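Local structure of arylesterase (Sulfolobus solfataricus, 5L2P) at residues K33-L38 with I91-A96; D45-T50 with L101-E106. The protein hydrolyses aromatic esters, p-nitrophenyl esters of fatty acids and aryl dialkyl phosphates such as paraoxon, acting as a serine esterase. All blocks are in the same frame, centred on the assembly; numbering follows the deposited sequence.

Contact 1 (K33-L38 with I91-A96); sequences KVNELL and IETEDA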
loop_
_atom_site.group_PDB
_atom_site.type_symbol
_atom_site.label_atom_id
_atom_site.label_comp_id
_atom_site.label_asym_id
_atom_site.label_seq_id
_atom_site.Cartn_x
_atom_site.Cartn_y
_atom_site.Cartn_z
ATOM N N LYS A 33 34.389 0.998 -11.450
ATOM C CA LYS A 33 34.108 -0.190 -10.649
ATOM C C LYS A 33 32.621 -0.604 -10.732
ATOM O O LYS A 33 32.318 -1.796 -10.753
ATOM C CB LYS A 33 34.490 0.031 -9.197
ATOM C CG LYS A 33 34.894 -1.237 -8.448
ATOM C CD LYS A 33 35.523 -0.901 -7.086
ATOM C CE LYS A 33 36.969 -0.380 -7.157
ATOM N NZ LYS A 33 37.971 -1.491 -7.183
ATOM N N VAL A 34 31.704 0.376 -10.776
ATOM C CA VAL A 34 30.308 0.093 -10.941
ATOM C C VAL A 34 30.019 -0.393 -12.369
ATOM O O VAL A 34 29.211 -1.301 -12.575
ATOM C CB VAL A 34 29.434 1.324 -10.615
ATOM C CG1 VAL A 34 27.948 1.073 -10.992
ATOM C CG2 VAL A 34 29.598 1.691 -9.136
ATOM N N ASN A 35 30.656 0.213 -13.366
ATOM C CA ASN A 35 30.481 -0.221 -14.754
ATOM C C ASN A 35 30.844 -1.689 -14.952
ATOM O O ASN A 35 30.147 -2.387 -15.675
ATOM C CB ASN A 35 31.275 0.662 -15.705
ATOM C CG ASN A 35 30.632 2.032 -15.917
ATOM O OD1 ASN A 35 29.507 2.286 -15.492
ATOM N ND2 ASN A 35 31.337 2.912 -16.596
ATOM N N GLU A 36 31.924 -2.145 -14.300
ATOM C CA GLU A 36 32.385 -3.540 -14.368
ATOM C C GLU A 36 31.339 -4.452 -13.724
ATOM O O GLU A 36 31.089 -5.560 -14.222
ATOM C CB GLU A 36 33.704 -3.722 -13.632
ATOM C CG GLU A 36 34.882 -2.882 -14.133
ATOM C CD GLU A 36 35.657 -3.476 -15.290
ATOM O OE1 GLU A 36 35.392 -4.647 -15.631
ATOM O OE2 GLU A 36 36.514 -2.746 -15.848
ATOM N N LEU A 37 30.746 -3.998 -12.614
ATOM C CA LEU A 37 29.630 -4.723 -11.935
ATOM C C LEU A 37 28.420 -4.903 -12.846
ATOM O O LEU A 37 27.858 -5.993 -12.927
ATOM C CB LEU A 37 29.168 -3.996 -10.643
ATOM C CG LEU A 37 27.886 -4.441 -9.900
ATOM C CD1 LEU A 37 27.951 -5.912 -9.523
ATOM C CD2 LEU A 37 27.638 -3.635 -8.612
ATOM N N LEU A 38 28.028 -3.834 -13.517
ATOM C CA LEU A 38 26.822 -3.840 -14.350
ATOM C C LEU A 38 27.047 -4.676 -15.617
ATOM O O LEU A 38 26.131 -5.366 -16.091
ATOM C CB LEU A 38 26.413 -2.409 -14.736
ATOM C CG LEU A 38 25.995 -1.499 -13.591
ATOM C CD1 LEU A 38 25.862 -0.069 -14.109
ATOM C CD2 LEU A 38 24.744 -1.975 -12.886
ATOM N N ILE A 91 27.247 1.748 -23.393
ATOM C CA ILE A 91 26.875 0.666 -24.276
ATOM C C ILE A 91 27.364 -0.699 -23.770
ATOM O O ILE A 91 26.651 -1.685 -23.886
ATOM C CB ILE A 91 27.428 0.907 -25.686
ATOM C CG1 ILE A 91 26.755 2.133 -26.298
ATOM C CG2 ILE A 91 27.141 -0.281 -26.601
ATOM C CD1 ILE A 91 27.526 2.741 -27.445
ATOM N N GLU A 92 28.562 -0.751 -23.191
ATOM C CA GLU A 92 29.095 -2.019 -22.691
ATOM C C GLU A 92 28.320 -2.550 -21.483
ATOM O O GLU A 92 28.143 -3.750 -21.304
ATOM C CB GLU A 92 30.579 -1.839 -22.308
ATOM C CG GLU A 92 31.468 -1.521 -23.498
ATOM C CD GLU A 92 31.697 -2.726 -24.440
ATOM O OE1 GLU A 92 31.263 -3.870 -24.120
ATOM O OE2 GLU A 92 32.305 -2.535 -25.525
ATOM N N THR A 93 27.884 -1.641 -20.629
ATOM C CA THR A 93 27.220 -2.039 -19.376
ATOM C C THR A 93 25.837 -2.667 -19.596
ATOM O O THR A 93 25.431 -3.517 -18.812
ATOM C CB THR A 93 27.073 -0.853 -18.398
ATOM O OG1 THR A 93 26.258 0.155 -18.999
ATOM C CG2 THR A 93 28.448 -0.298 -18.016
ATOM N N GLU A 94 25.146 -2.244 -20.649
ATOM C CA GLU A 94 23.889 -2.837 -21.023
ATOM C C GLU A 94 23.946 -3.562 -22.376
ATOM O O GLU A 94 22.926 -3.755 -23.047
ATOM C CB GLU A 94 22.793 -1.752 -21.000
ATOM C CG GLU A 94 22.420 -1.382 -19.571
ATOM C CD GLU A 94 21.286 -0.370 -19.456
ATOM O OE1 GLU A 94 20.425 -0.275 -20.373
ATOM O OE2 GLU A 94 21.260 0.344 -18.426
ATOM N N ASP A 95 25.137 -4.003 -22.765
ATOM C CA ASP A 95 25.328 -4.768 -24.011
ATOM C C ASP A 95 24.499 -6.053 -24.026
ATOM O O ASP A 95 23.881 -6.392 -25.026
ATOM C CB ASP A 95 26.816 -5.064 -24.182
ATOM C CG ASP A 95 27.129 -5.809 -25.482
ATOM O OD1 ASP A 95 27.251 -5.181 -26.547
ATOM O OD2 ASP A 95 27.253 -7.049 -25.445
ATOM N N ALA A 96 24.509 -6.768 -22.911
ATOM C CA ALA A 96 23.771 -8.039 -22.763
ATOM C C ALA A 96 22.251 -7.849 -22.905
ATOM O O ALA A 96 21.571 -8.726 -23.468
ATOM C CB ALA A 96 24.083 -8.715 -21.420
#
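Leu-38 and Thr-93 bring the two backbones closest, their CA atoms 5.4 Å apart, where the end of helix 27-39 meets the turn ahead of helix 95-105. That turn is type I, running from Glu-92 to Asp-95, and Glu-94 takes the N-cap position of the helix that follows.

Thr-93 carries the contact. Its CG2 methyl reaches the side of helix 27-39 at Asn-35, lying 3.6 Å from the backbone O and 3.8 Å from OD1 of that residue; the two side chains cross obliquely. A chi1 of 62° sets this up: it swings OG1 back to the carbonyl of Ser-90 and leaves the methyl to face the helix. Beside it, CB of Leu-38 packs against CB of Thr-93 at 4.0 Å.

OD1 of Asn-35 accepts from Gly-89 N, tying the helix to the loop before the turn. Glu-94, next to Thr-93 in the turn, bonds His-80 and Gly-83 N, the latter in a motif that by similarity forms the oxyanion hole. The interface is therefore van der Waals packing, the threonine methyl set against the backbone and amide oxygens of Asn-35, while the polar ends of Asn-35 and Thr-93 bond to the flanking loop.

Contact 2 (D45-T50 with L101-E106); sequences DPVGET and LSNSCE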
loop_
_atom_site.group_PDB
_atom_site.type_symbol
_atom_site.label_atom_id
_atom_site.label_comp_id
_atom_site.label_asym_id
_atom_site.label_seq_id
_atom_site.Cartn_x
_atom_site.Cartn_y
_atom_site.Cartn_z
ATOM N N ASP A 45 24.111 -13.122 -24.931
ATOM C CA ASP A 45 23.652 -14.020 -25.982
ATOM C C ASP A 45 24.297 -13.628 -27.319
ATOM O O ASP A 45 24.584 -12.462 -27.565
ATOM C CB ASP A 45 22.136 -13.982 -26.109
ATOM C CG ASP A 45 21.427 -14.664 -24.950
ATOM O OD1 ASP A 45 21.920 -14.607 -23.806
ATOM O OD2 ASP A 45 20.334 -15.220 -25.175
ATOM N N PRO A 46 24.523 -14.602 -28.197
ATOM C CA PRO A 46 24.983 -14.251 -29.524
ATOM C C PRO A 46 23.894 -13.564 -30.371
ATOM O O PRO A 46 22.725 -13.882 -30.257
ATOM C CB PRO A 46 25.412 -15.595 -30.128
ATOM C CG PRO A 46 24.746 -16.628 -29.321
ATOM C CD PRO A 46 24.403 -16.054 -27.990
ATOM N N VAL A 47 24.319 -12.654 -31.235
ATOM C CA VAL A 47 23.467 -11.999 -32.215
ATOM C C VAL A 47 24.015 -12.185 -33.633
ATOM O O VAL A 47 25.024 -12.840 -33.835
ATOM C CB VAL A 47 23.322 -10.492 -31.894
ATOM C CG1 VAL A 47 22.507 -10.319 -30.627
ATOM C CG2 VAL A 47 24.681 -9.805 -31.724
ATOM N N GLY A 48 23.323 -11.619 -34.615
ATOM C CA GLY A 48 23.690 -11.756 -36.012
ATOM C C GLY A 48 24.969 -10.975 -36.293
ATOM O O GLY A 48 25.888 -11.479 -36.881
ATOM N N GLU A 49 25.019 -9.724 -35.868
ATOM C CA GLU A 49 26.145 -8.860 -36.129
ATOM C C GLU A 49 26.173 -7.675 -35.150
ATOM O O GLU A 49 25.181 -7.301 -34.567
ATOM C CB GLU A 49 26.029 -8.320 -37.548
ATOM C CG GLU A 49 27.327 -7.742 -38.105
ATOM C CD GLU A 49 27.119 -6.967 -39.396
ATOM O OE1 GLU A 49 26.042 -7.084 -40.021
ATOM O OE2 GLU A 49 28.042 -6.242 -39.801
ATOM N N THR A 50 27.350 -7.079 -34.988
ATOM C CA THR A 50 27.587 -5.934 -34.119
ATOM C C THR A 50 28.508 -4.984 -34.848
ATOM O O THR A 50 29.536 -5.398 -35.371
ATOM C CB THR A 50 28.245 -6.407 -32.810
ATOM O OG1 THR A 50 27.224 -6.994 -31.987
ATOM C CG2 THR A 50 28.892 -5.296 -32.047
ATOM N N LEU A 101 17.387 -8.166 -26.337
ATOM C CA LEU A 101 16.271 -7.371 -26.830
ATOM C C LEU A 101 16.128 -7.490 -28.334
ATOM O O LEU A 101 15.006 -7.670 -28.866
ATOM C CB LEU A 101 16.420 -5.902 -26.411
ATOM C CG LEU A 101 15.255 -4.959 -26.796
ATOM C CD1 LEU A 101 13.935 -5.309 -26.124
ATOM C CD2 LEU A 101 15.691 -3.557 -26.450
ATOM N N SER A 102 17.264 -7.396 -29.001
ATOM C CA SER A 102 17.349 -7.551 -30.454
ATOM C C SER A 102 16.815 -8.909 -30.923
ATOM O O SER A 102 16.065 -8.990 -31.877
ATOM C CB SER A 102 18.816 -7.375 -30.904
ATOM O OG SER A 102 18.950 -7.438 -32.322
ATOM N N ASN A 103 17.226 -9.975 -30.250
ATOM C CA ASN A 103 16.819 -11.324 -30.629
ATOM C C ASN A 103 15.346 -11.566 -30.379
ATOM O O ASN A 103 14.699 -12.239 -31.151
ATOM C CB ASN A 103 17.656 -12.359 -29.881
ATOM C CG ASN A 103 19.104 -12.419 -30.375
ATOM O OD1 ASN A 103 19.400 -12.037 -31.497
ATOM N ND2 ASN A 103 20.004 -12.914 -29.534
ATOM N N SER A 104 14.824 -11.002 -29.286
ATOM C CA SER A 104 13.416 -11.154 -28.916
ATOM C C SER A 104 12.529 -10.352 -29.856
ATOM O O SER A 104 11.499 -10.832 -30.304
ATOM C CB SER A 104 13.181 -10.643 -27.515
ATOM O OG SER A 104 13.885 -11.407 -26.574
ATOM N N CYS A 105 12.934 -9.111 -30.129
ATOM C CA CYS A 105 12.245 -8.259 -31.102
ATOM C C CYS A 105 12.379 -8.771 -32.529
ATOM O O CYS A 105 11.514 -8.502 -33.364
ATOM C CB CYS A 105 12.825 -6.844 -31.076
ATOM S SG CYS A 105 12.413 -5.943 -29.580
ATOM N N GLU A 106 13.490 -9.459 -32.806
ATOM C CA GLU A 106 13.863 -9.904 -34.142
ATOM C C GLU A 106 14.004 -8.706 -35.061
ATOM O O GLU A 106 13.519 -8.693 -36.215
ATOM C CB GLU A 106 12.862 -10.931 -34.674
ATOM C CG GLU A 106 12.875 -12.214 -33.859
ATOM C CD GLU A 106 11.754 -13.172 -34.228
ATOM O OE1 GLU A 106 11.347 -13.196 -35.421
ATOM O OE2 GLU A 106 11.277 -13.884 -33.302
#
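One asparagine amide carries nearly the whole contact: Asn-103, projecting from helix 95-105, uses its two ends on two different pieces of chain. Its ND2 gives a hydrogen bond to the backbone O of Pro-46, 3.0 Å long and fairly straight, with 157° at the hydrogen. The acceptor lies close to the amide plane of Asn-103, whereas the donor is tilted 30° from the carbonyl plane of Pro-46. At the other end, OD1 accepts from the backbone N of Ile-70, just beyond strand 61-68. Held at both ends, the amide has its flip state fixed, and two backbone groups are satisfied by a single side chain.

Val-47 adds the apolar half. Its CG1 sits off the plane of the amide, beyond its outer end, 3.7 Å from OD1 and 3.8 Å from ND2 of Asn-103, and the two side chains cross at about a right angle. The valine chi1 of -69° places CG1 beside its own backbone N, the position from which it meets the amide. A leucine in place of Asn-103 would probably leave Pro-46 O and Ile-70 N without their side-chain partner.

Asp-45 comes near through its CB, while its carboxylate forms a salt bridge with Arg-291 of helix 287-305; its backbone O accepts from Arg-99, one turn before Asn-103.

Past Val-47 the chain enters strand 49-56, outermost in this chain's sheet, through a classic beta bulge, in which Gly-48 and Glu-49 both face Ser-68. The helix itself belongs to the beta-alpha-beta crossover between strands 77-81 and 108-112, so the contact ties the antiparallel beginning of the sheet to a flanking helix of the alpha/beta hydrolase fold.

Both contacts draw on helix 95-105: contact 1 on the turn leading into it, contact 2 on its C-terminal half. Their centres are 18 Å apart and their nearest atoms about 5 Å, without touching. Along the chain the segments alternate, 33-38, 45-50, 91-96, 101-106, so the polypeptide leaves helix 27-39, passes contact 2 into strand 49-56, and returns through strands 61-68 and 77-81. The early part of the chain thus meets helix 95-105 and its lead-in turn at two places, by packing at contact 1 and with a hydrogen bond at contact 2. Contact 1 lies nearer the probable catalytic centre, the Leu-38 side chain about 8 Å from that of His-281, a likely triad member; contact 2 is at the surface.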